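Local coordinates for F1 capsule-anchoring protein (Yersinia pestis, PDB 2XET) that probably serves as the outer-membrane usher on which F1 capsular antigen subunits are assembled and secreted, this fragment being its C-terminal domain, at residues 3-12 and 76-87; 44-52 and 63-71. One frame throughout, in Å; residues are numbered along the deposited sequence. Where two conformers were deposited one is given.

Contact 1: residues 3-12 and 76-87; sequences RLFLHLKRSD and SGAYRLSTTCIL. With SO4 (sulfate ion), chain C; SO4 (sulfate ion), chain D.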
loop_
_atom_site.group_PDB
_atom_site.type_symbol
_atom_site.label_atom_id
_atom_site.label_comp_id
_atom_site.label_asym_id
_atom_site.label_seq_id
_atom_site.Cartn_x
_atom_site.Cartn_y
_atom_site.Cartn_z
ATOM N N ARG A 3 -11.747 -0.587 -4.479
ATOM C CA ARG A 3 -11.314 0.493 -3.613
ATOM C C ARG A 3 -11.168 -0.012 -2.187
ATOM O O ARG A 3 -11.967 -0.849 -1.707
ATOM C CB ARG A 3 -12.258 1.701 -3.714
ATOM C CG ARG A 3 -13.638 1.482 -3.167
ATOM C CD ARG A 3 -14.709 2.432 -3.752
ATOM N NE ARG A 3 -15.077 2.092 -5.135
ATOM C CZ ARG A 3 -15.941 1.137 -5.512
ATOM N NH1 ARG A 3 -16.558 0.337 -4.635
ATOM N NH2 ARG A 3 -16.184 0.948 -6.807
ATOM N N LEU A 4 -10.142 0.491 -1.508
ATOM C CA LEU A 4 -9.843 0.015 -0.164
ATOM C C LEU A 4 -9.020 0.980 0.658
ATOM O O LEU A 4 -8.251 1.775 0.105
ATOM C CB LEU A 4 -9.114 -1.330 -0.236
ATOM C CG LEU A 4 -7.590 -1.250 -0.356
ATOM C CD1 LEU A 4 -6.999 -2.526 0.228
ATOM C CD2 LEU A 4 -7.251 -1.074 -1.801
ATOM N N PHE A 5 -9.201 0.872 1.974
ATOM C CA PHE A 5 -8.327 1.452 2.982
ATOM C C PHE A 5 -7.315 0.348 3.287
ATOM O O PHE A 5 -7.719 -0.780 3.664
ATOM C CB PHE A 5 -9.103 1.756 4.268
ATOM C CG PHE A 5 -10.126 2.863 4.118
ATOM C CD1 PHE A 5 -9.773 4.192 4.359
ATOM C CD2 PHE A 5 -11.433 2.568 3.737
ATOM C CE1 PHE A 5 -10.720 5.213 4.213
ATOM C CE2 PHE A 5 -12.379 3.587 3.579
ATOM C CZ PHE A 5 -12.016 4.906 3.817
ATOM N N LEU A 6 -6.030 0.661 3.138
ATOM C CA LEU A 6 -4.974 -0.317 3.410
ATOM C C LEU A 6 -4.076 0.106 4.568
ATOM O O LEU A 6 -3.419 1.153 4.504
ATOM C CB LEU A 6 -4.127 -0.521 2.145
ATOM C CG LEU A 6 -3.038 -1.586 2.204
ATOM C CD1 LEU A 6 -3.655 -2.974 2.398
ATOM C CD2 LEU A 6 -2.203 -1.520 0.926
ATOM N N HIS A 7 -4.094 -0.680 5.651
ATOM C CA HIS A 7 -3.256 -0.391 6.799
ATOM C C HIS A 7 -1.944 -1.114 6.623
ATOM O O HIS A 7 -1.923 -2.340 6.542
ATOM C CB HIS A 7 -3.925 -0.858 8.113
ATOM C CG HIS A 7 -3.190 -0.448 9.349
ATOM N ND1 HIS A 7 -3.328 -1.121 10.547
ATOM C CD2 HIS A 7 -2.321 0.566 9.584
ATOM C CE1 HIS A 7 -2.567 -0.545 11.463
ATOM N NE2 HIS A 7 -1.944 0.478 10.906
ATOM N N LEU A 8 -0.860 -0.348 6.531
ATOM C CA LEU A 8 0.467 -0.905 6.301
ATOM C C LEU A 8 1.275 -0.909 7.580
ATOM O O LEU A 8 1.201 0.031 8.344
ATOM C CB LEU A 8 1.200 -0.065 5.238
ATOM C CG LEU A 8 0.637 -0.127 3.816
ATOM C CD1 LEU A 8 1.130 1.097 3.030
ATOM C CD2 LEU A 8 1.029 -1.434 3.111
ATOM N N LYS A 9 2.063 -1.960 7.805
ATOM C CA LYS A 9 3.044 -1.952 8.897
ATOM C C LYS A 9 4.321 -2.572 8.337
ATOM O O LYS A 9 4.236 -3.529 7.556
ATOM C CB LYS A 9 2.533 -2.732 10.117
ATOM C CG LYS A 9 3.413 -2.583 11.365
ATOM C CD LYS A 9 2.781 -3.160 12.633
ATOM C CE LYS A 9 2.302 -4.597 12.408
ATOM N NZ LYS A 9 1.912 -5.320 13.642
ATOM N N ARG A 10 5.483 -2.019 8.708
ATOM C CA ARG A 10 6.744 -2.560 8.226
ATOM C C ARG A 10 6.995 -3.951 8.827
ATOM O O ARG A 10 6.468 -4.276 9.905
ATOM C CB ARG A 10 7.903 -1.633 8.609
ATOM C CG ARG A 10 7.909 -0.302 7.825
ATOM C CD ARG A 10 8.630 0.787 8.630
ATOM N NE ARG A 10 9.947 0.383 9.126
ATOM C CZ ARG A 10 11.070 1.088 8.953
ATOM N NH1 ARG A 10 11.060 2.230 8.294
ATOM N NH2 ARG A 10 12.209 0.646 9.464
ATOM N N SER A 11 7.839 -4.749 8.150
ATOM C CA SER A 11 8.210 -6.082 8.654
ATOM C C SER A 11 8.950 -6.048 10.022
ATOM O O SER A 11 8.976 -7.065 10.757
ATOM C CB SER A 11 8.995 -6.871 7.603
ATOM O OG SER A 11 10.022 -6.082 7.035
ATOM N N ASP A 12 9.529 -4.895 10.368
ATOM C CA ASP A 12 10.192 -4.717 11.665
ATOM C C ASP A 12 9.224 -4.197 12.745
ATOM O O ASP A 12 9.635 -3.761 13.810
ATOM C CB ASP A 12 11.473 -3.859 11.523
ATOM C CG ASP A 12 11.204 -2.393 11.164
ATOM O OD1 ASP A 12 10.044 -2.022 10.911
ATOM O OD2 ASP A 12 12.214 -1.627 11.117
ATOM N N SER A 76 -20.397 -0.822 -3.936
ATOM C CA SER A 76 -20.053 0.614 -3.891
ATOM C C SER A 76 -19.159 1.013 -2.727
ATOM O O SER A 76 -18.653 2.142 -2.708
ATOM C CB SER A 76 -21.327 1.476 -3.836
ATOM O OG SER A 76 -22.010 1.264 -2.607
ATOM N N GLY A 77 -18.987 0.105 -1.760
ATOM C CA GLY A 77 -18.225 0.371 -0.539
ATOM C C GLY A 77 -16.724 0.190 -0.665
ATOM O O GLY A 77 -16.185 0.127 -1.771
ATOM N N ALA A 78 -16.058 0.109 0.494
ATOM C CA ALA A 78 -14.601 0.066 0.551
ATOM C C ALA A 78 -14.164 -0.913 1.643
ATOM O O ALA A 78 -14.674 -0.880 2.760
ATOM C CB ALA A 78 -14.044 1.455 0.818
ATOM N N TYR A 79 -13.245 -1.800 1.290
ATOM C CA TYR A 79 -12.677 -2.736 2.264
ATOM C C TYR A 79 -11.717 -2.036 3.214
ATOM O O TYR A 79 -11.097 -1.036 2.858
ATOM C CB TYR A 79 -11.928 -3.822 1.511
ATOM C CG TYR A 79 -12.863 -4.748 0.798
ATOM C CD1 TYR A 79 -13.605 -5.687 1.507
ATOM C CD2 TYR A 79 -13.038 -4.668 -0.589
ATOM C CE1 TYR A 79 -14.472 -6.552 0.854
ATOM C CE2 TYR A 79 -13.903 -5.521 -1.242
ATOM C CZ TYR A 79 -14.624 -6.448 -0.522
ATOM O OH TYR A 79 -15.512 -7.292 -1.140
ATOM N N ARG A 80 -11.579 -2.596 4.416
ATOM C CA ARG A 80 -10.635 -2.145 5.418
ATOM C C ARG A 80 -9.654 -3.315 5.559
ATOM O O ARG A 80 -9.978 -4.310 6.232
ATOM C CB ARG A 80 -11.433 -1.920 6.703
ATOM C CG ARG A 80 -10.773 -1.196 7.812
ATOM C CD ARG A 80 -10.656 0.293 7.606
ATOM N NE ARG A 80 -9.798 0.786 8.660
ATOM C CZ ARG A 80 -9.169 1.948 8.645
ATOM N NH1 ARG A 80 -9.308 2.781 7.614
ATOM N NH2 ARG A 80 -8.394 2.269 9.672
ATOM N N LEU A 81 -8.515 -3.235 4.862
ATOM C CA LEU A 81 -7.567 -4.351 4.828
ATOM C C LEU A 81 -6.223 -3.997 5.463
ATOM O O LEU A 81 -5.871 -2.813 5.582
ATOM C CB LEU A 81 -7.336 -4.780 3.379
ATOM C CG LEU A 81 -8.526 -5.206 2.500
ATOM C CD1 LEU A 81 -8.031 -5.870 1.230
ATOM C CD2 LEU A 81 -9.469 -6.148 3.249
ATOM N N SER A 82 -5.478 -5.034 5.855
ATOM C CA SER A 82 -4.148 -4.858 6.429
ATOM C C SER A 82 -3.158 -5.764 5.728
ATOM O O SER A 82 -3.507 -6.880 5.322
ATOM C CB SER A 82 -4.140 -5.201 7.920
ATOM O OG SER A 82 -4.942 -4.307 8.684
ATOM N N THR A 83 -1.923 -5.292 5.583
ATOM C CA THR A 83 -0.875 -6.165 5.072
ATOM C C THR A 83 0.509 -5.740 5.576
ATOM O O THR A 83 0.672 -4.661 6.137
ATOM C CB THR A 83 -0.912 -6.267 3.531
ATOM O OG1 THR A 83 -0.141 -7.404 3.114
ATOM C CG2 THR A 83 -0.368 -4.973 2.868
ATOM N N THR A 84 1.474 -6.636 5.438
ATOM C CA THR A 84 2.849 -6.315 5.790
ATOM C C THR A 84 3.548 -5.653 4.637
ATOM O O THR A 84 3.366 -6.034 3.480
ATOM C CB THR A 84 3.637 -7.590 6.121
ATOM O OG1 THR A 84 2.948 -8.302 7.136
ATOM C CG2 THR A 84 5.038 -7.269 6.616
ATOM N N CYS A 85 4.362 -4.659 4.971
ATOM C CA CYS A 85 5.243 -4.036 3.999
ATOM C C CYS A 85 6.669 -4.533 4.313
ATOM O O CYS A 85 7.270 -4.149 5.328
ATOM C CB CYS A 85 5.111 -2.514 4.099
ATOM S SG CYS A 85 5.548 -1.560 2.624
ATOM N N ILE A 86 7.177 -5.398 3.449
ATOM C CA ILE A 86 8.446 -6.070 3.715
ATOM C C ILE A 86 9.588 -5.134 3.319
ATOM O O ILE A 86 9.699 -4.708 2.155
ATOM C CB ILE A 86 8.518 -7.438 2.982
ATOM C CG1 ILE A 86 7.480 -8.399 3.588
ATOM C CG2 ILE A 86 9.921 -8.014 3.050
ATOM C CD1 ILE A 86 7.327 -9.748 2.846
ATOM N N LEU A 87 10.428 -4.804 4.293
ATOM C CA LEU A 87 11.515 -3.820 4.040
ATOM C C LEU A 87 12.492 -4.301 2.978
ATOM O O LEU A 87 12.914 -5.474 2.989
ATOM C CB LEU A 87 12.284 -3.515 5.331
ATOM C CG LEU A 87 11.472 -2.629 6.278
ATOM C CD1 LEU A 87 11.864 -2.821 7.739
ATOM C CD2 LEU A 87 11.582 -1.123 5.861
HETATM S S SO4 C . -6.778 5.573 8.299
HETATM O O1 SO4 C . -7.929 5.453 7.408
HETATM O O2 SO4 C . -6.687 4.451 9.238
HETATM O O3 SO4 C . -5.552 5.646 7.534
HETATM O O4 SO4 C . -6.937 6.785 9.099
HETATM S S SO4 D . -13.225 2.524 -8.588
HETATM O O1 SO4 D . -13.761 3.368 -7.509
HETATM O O2 SO4 D . -12.195 1.667 -8.036
HETATM O O3 SO4 D . -14.336 1.733 -9.122
HETATM O O4 SO4 D . -12.677 3.405 -9.626
HETATM O O HOH W 1 -14.124 -2.120 -3.121
#
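L4 and L81 meet at right angles on the buried side of two parallel strands, 3-10 and 79-87, with CD1 of L4 3.6 Å from CD1 of L81. On that face CG2 of T83, a branched residue suited to a strand, touches both CD1 of L6 and CD2 of L8. F5 and H7 knit the parallel ladder: F5 N bonds Y79 O and L81 N bonds F5 O; H7 N bonds L81 O and T83 N bonds H7 O. The other face is mostly polar and exposed, F5 its aromatic member. A bend at chi2 (75°) carries the R80 guanidinium back beside F5, NH1 lying 3.5 Å from CB of F5, ring and guanidinium planes 53° apart. NH1 and NH2 of R80 donate to different oxygens of one sulfate. R3 bends at chi3 (74°), so that NE and NH2 reach a second sulfate while NH1 donates in plane to G77 O and also bonds I75 O. R10 holds D12 side-on through NE and NH2, and CD2 of L87 sits 3.8 Å above that guanidinium. The pairing thus has an apolar inner face and an outer face where R3 and R80 each hold a sulfate, probably from the crystallisation liquor.

Contact 2: residues 44-52 and 63-71; sequences GLPKKSKIL and CSSNVVLPE. With SO4 (sulfate ion), chain D.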
loop_
_atom_site.group_PDB
_atom_site.type_symbol
_atom_site.label_atom_id
_atom_site.label_comp_id
_atom_site.label_asym_id
_atom_site.label_seq_id
_atom_site.Cartn_x
_atom_site.Cartn_y
_atom_site.Cartn_z
ATOM N N GLY A 44 -9.483 1.887 -8.083
ATOM C CA GLY A 44 -9.237 1.435 -9.461
ATOM C C GLY A 44 -8.298 0.254 -9.537
ATOM O O GLY A 44 -7.625 0.057 -10.551
ATOM N N LEU A 45 -8.259 -0.540 -8.468
ATOM C CA LEU A 45 -7.326 -1.658 -8.375
ATOM C C LEU A 45 -7.932 -2.954 -8.890
ATOM O O LEU A 45 -9.125 -3.193 -8.703
ATOM C CB LEU A 45 -6.911 -1.873 -6.918
ATOM C CG LEU A 45 -6.083 -0.774 -6.244
ATOM C CD1 LEU A 45 -5.774 -1.172 -4.806
ATOM C CD2 LEU A 45 -4.801 -0.540 -7.006
ATOM N N PRO A 46 -7.097 -3.814 -9.503
ATOM C CA PRO A 46 -7.506 -5.164 -9.878
ATOM C C PRO A 46 -7.544 -6.070 -8.646
ATOM O O PRO A 46 -7.193 -5.633 -7.545
ATOM C CB PRO A 46 -6.391 -5.598 -10.828
ATOM C CG PRO A 46 -5.176 -4.923 -10.265
ATOM C CD PRO A 46 -5.686 -3.565 -9.850
ATOM N N LYS A 47 -7.960 -7.320 -8.823
ATOM C CA LYS A 47 -8.028 -8.242 -7.691
ATOM C C LYS A 47 -6.682 -8.428 -6.964
ATOM O O LYS A 47 -6.648 -8.512 -5.738
ATOM C CB LYS A 47 -8.600 -9.605 -8.114
ATOM C CG LYS A 47 -8.761 -10.552 -6.935
ATOM C CD LYS A 47 -9.504 -11.826 -7.291
ATOM C CE LYS A 47 -9.198 -12.937 -6.296
ATOM N NZ LYS A 47 -9.144 -12.493 -4.856
ATOM N N LYS A 48 -5.584 -8.474 -7.713
ATOM C CA LYS A 48 -4.266 -8.696 -7.131
ATOM C C LYS A 48 -3.288 -7.662 -7.657
ATOM O O LYS A 48 -3.125 -7.522 -8.880
ATOM C CB LYS A 48 -3.770 -10.096 -7.483
ATOM C CG LYS A 48 -4.621 -11.195 -6.863
ATOM C CD LYS A 48 -4.055 -12.589 -7.120
ATOM C CE LYS A 48 -4.513 -13.557 -6.019
ATOM N NZ LYS A 48 -5.969 -13.385 -5.684
ATOM N N SER A 49 -2.657 -6.947 -6.731
ATOM C CA SER A 49 -1.661 -5.915 -7.047
ATOM C C SER A 49 -0.389 -6.096 -6.209
ATOM O O SER A 49 -0.399 -6.793 -5.189
ATOM C CB SER A 49 -2.228 -4.518 -6.776
ATOM O OG SER A 49 -3.357 -4.291 -7.574
ATOM N N LYS A 50 0.688 -5.450 -6.653
ATOM C CA LYS A 50 1.924 -5.367 -5.880
ATOM C C LYS A 50 2.279 -3.888 -5.808
ATOM O O LYS A 50 2.237 -3.189 -6.827
ATOM C CB LYS A 50 3.060 -6.142 -6.551
ATOM C CG LYS A 50 2.841 -7.672 -6.510
ATOM C CD LYS A 50 3.980 -8.439 -7.166
ATOM C CE LYS A 50 3.629 -9.924 -7.221
ATOM N NZ LYS A 50 3.628 -10.511 -5.854
ATOM N N ILE A 51 2.602 -3.426 -4.606
ATOM C CA ILE A 51 2.963 -2.013 -4.407
ATOM C C ILE A 51 4.348 -1.810 -3.799
ATOM O O ILE A 51 4.894 -2.708 -3.134
ATOM C CB ILE A 51 1.891 -1.255 -3.557
ATOM C CG1 ILE A 51 1.789 -1.857 -2.145
ATOM C CG2 ILE A 51 0.523 -1.222 -4.290
ATOM C CD1 ILE A 51 0.883 -1.077 -1.166
ATOM N N LEU A 52 4.925 -0.641 -4.094
ATOM C CA LEU A 52 6.139 -0.160 -3.475
ATOM C C LEU A 52 5.755 1.040 -2.627
ATOM O O LEU A 52 4.974 1.889 -3.061
ATOM C CB LEU A 52 7.135 0.295 -4.544
ATOM C CG LEU A 52 8.502 0.798 -4.061
ATOM C CD1 LEU A 52 9.338 -0.280 -3.341
ATOM C CD2 LEU A 52 9.294 1.434 -5.216
ATOM N N CYS A 63 9.637 -0.379 1.170
ATOM C CA CYS A 63 9.118 -1.718 1.471
ATOM C C CYS A 63 8.105 -2.137 0.408
ATOM O O CYS A 63 7.576 -1.283 -0.327
ATOM C CB CYS A 63 8.547 -1.789 2.887
ATOM S SG CYS A 63 7.247 -0.580 3.255
ATOM N N SER A 64 7.843 -3.437 0.317
ATOM C CA SER A 64 6.991 -3.969 -0.740
ATOM C C SER A 64 5.840 -4.766 -0.152
ATOM O O SER A 64 6.026 -5.506 0.811
ATOM C CB SER A 64 7.804 -4.860 -1.687
ATOM O OG SER A 64 8.844 -4.095 -2.306
ATOM N N SER A 65 4.662 -4.630 -0.755
ATOM C CA SER A 65 3.461 -5.315 -0.267
ATOM C C SER A 65 2.630 -5.916 -1.412
ATOM O O SER A 65 2.535 -5.338 -2.494
ATOM C CB SER A 65 2.553 -4.300 0.473
ATOM O OG SER A 65 3.123 -3.865 1.695
ATOM N N ASN A 66 1.998 -7.065 -1.157
ATOM C CA ASN A 66 0.932 -7.547 -2.050
ATOM C C ASN A 66 -0.433 -7.048 -1.567
ATOM O O ASN A 66 -0.679 -6.940 -0.355
ATOM C CB ASN A 66 0.915 -9.078 -2.121
ATOM C CG ASN A 66 2.207 -9.654 -2.697
ATOM O OD1 ASN A 66 2.793 -9.101 -3.636
ATOM N ND2 ASN A 66 2.659 -10.771 -2.129
ATOM N N VAL A 67 -1.300 -6.710 -2.510
ATOM C CA VAL A 67 -2.644 -6.206 -2.190
ATOM C C VAL A 67 -3.667 -7.122 -2.876
ATOM O O VAL A 67 -3.841 -7.069 -4.097
ATOM C CB VAL A 67 -2.840 -4.724 -2.635
ATOM C CG1 VAL A 67 -4.186 -4.178 -2.141
ATOM C CG2 VAL A 67 -1.710 -3.826 -2.085
ATOM N N VAL A 68 -4.325 -7.961 -2.073
ATOM C CA VAL A 68 -5.272 -8.969 -2.573
ATOM C C VAL A 68 -6.667 -8.618 -2.060
ATOM O O VAL A 68 -6.884 -8.567 -0.855
ATOM C CB VAL A 68 -4.874 -10.401 -2.122
ATOM C CG1 VAL A 68 -5.888 -11.449 -2.628
ATOM C CG2 VAL A 68 -3.456 -10.739 -2.615
ATOM N N LEU A 69 -7.576 -8.319 -2.984
ATOM C CA LEU A 69 -8.944 -7.948 -2.655
ATOM C C LEU A 69 -9.818 -9.181 -2.677
ATOM O O LEU A 69 -9.567 -10.104 -3.469
ATOM C CB LEU A 69 -9.503 -6.968 -3.693
ATOM C CG LEU A 69 -8.780 -5.623 -3.826
ATOM C CD1 LEU A 69 -9.450 -4.810 -4.922
ATOM C CD2 LEU A 69 -8.778 -4.870 -2.513
ATOM N N PRO A 70 -10.862 -9.201 -1.826
ATOM C CA PRO A 70 -11.886 -10.236 -1.948
ATOM C C PRO A 70 -12.519 -10.255 -3.353
ATOM O O PRO A 70 -12.430 -9.277 -4.072
ATOM C CB PRO A 70 -12.918 -9.827 -0.883
ATOM C CG PRO A 70 -12.100 -9.087 0.161
ATOM C CD PRO A 70 -11.110 -8.304 -0.677
ATOM N N GLU A 71 -13.128 -11.381 -3.732
ATOM C CA GLU A 71 -13.620 -11.586 -5.109
ATOM C C GLU A 71 -14.803 -10.708 -5.512
ATOM O O GLU A 71 -14.960 -10.394 -6.689
ATOM C CB GLU A 71 -14.004 -13.059 -5.323
ATOM C CG GLU A 71 -14.966 -13.621 -4.275
ATOM C CD GLU A 71 -15.287 -15.114 -4.464
ATOM O OE1 GLU A 71 -16.162 -15.632 -3.735
ATOM O OE2 GLU A 71 -14.672 -15.768 -5.328
HETATM S S SO4 D . -13.225 2.524 -8.588
HETATM O O1 SO4 D . -13.761 3.368 -7.509
HETATM O O2 SO4 D . -12.195 1.667 -8.036
HETATM O O3 SO4 D . -14.336 1.733 -9.122
HETATM O O4 SO4 D . -12.677 3.405 -9.626
HETATM O O HOH W 2 -5.224 -5.188 -5.740
#
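I51 reaches across to S65 and V67 on the inner face of the beta hairpin of strands 48-54 and 62-68, whose hydrogen-bonded pairs are S49/V67 and I51/S65. From its CB, the CG1 branch lies between backbone N and carbonyl carbon (chi1 63°), a placement that brings CG1 to 3.7 Å from CB of S65 and close to S65 O. The chain then runs on extended, and its end, CD1, rests 3.9 Å from CG2 of V67 and also near CB of S65. The other branch, CG2, approaches the same V67 methyl. A beta-branched residue thus packs against both a small serine and a valine, and I51 and V67 both touch L6.

The opposite face carries K48, K50, N66 and V68. K50 and N66 lie side by side, and a bend at chi4 (-69°) turns NZ of K50 onto OD1 of N66 at 2.8 Å, arriving from above the amide carbonyl plane. K48 lies alongside V68. Just before strand 48-52 begins and after 63-68 ends, NZ of K47 meets L69 O at 2.8 Å, nearly head-on, while L69 N returns a bond to K47 O. Nearby, one water donates to P46 O and V67 O and accepts from S49 OG. K47 and K50 suit this exposed face and turn because their long stems let the amines find oxygens. The face of I51 and V67 is therefore mainly aliphatic, with two serines whose hydroxyls have partners, a water for S49 and T84 O for S65, while lysine amines bond to N66 OD1 and L69 O.

Overall arrangement
Contacts 1 and 2 lie with centres about 9 Å apart in one mixed sheet, where strands 62-68 and 79-87 are antiparallel neighbours; the order 48-54, 62-68, 79-87, 2-10 runs through both. Along the chain, the hairpin of contact 2 falls between the two segments of contact 1, whose parallel pairing brings the first and last strands together. The C63–C85 disulfide joins the contacts covalently. At the other end, R3 and G44 bind the same sulfate. Cross-linked in this way, the small all-beta domain, of the transthyretin-like clan, has its first and last strands paired within the sheet, with the last also joined to strand 62-68 by the disulfide, consistent with a compact domain.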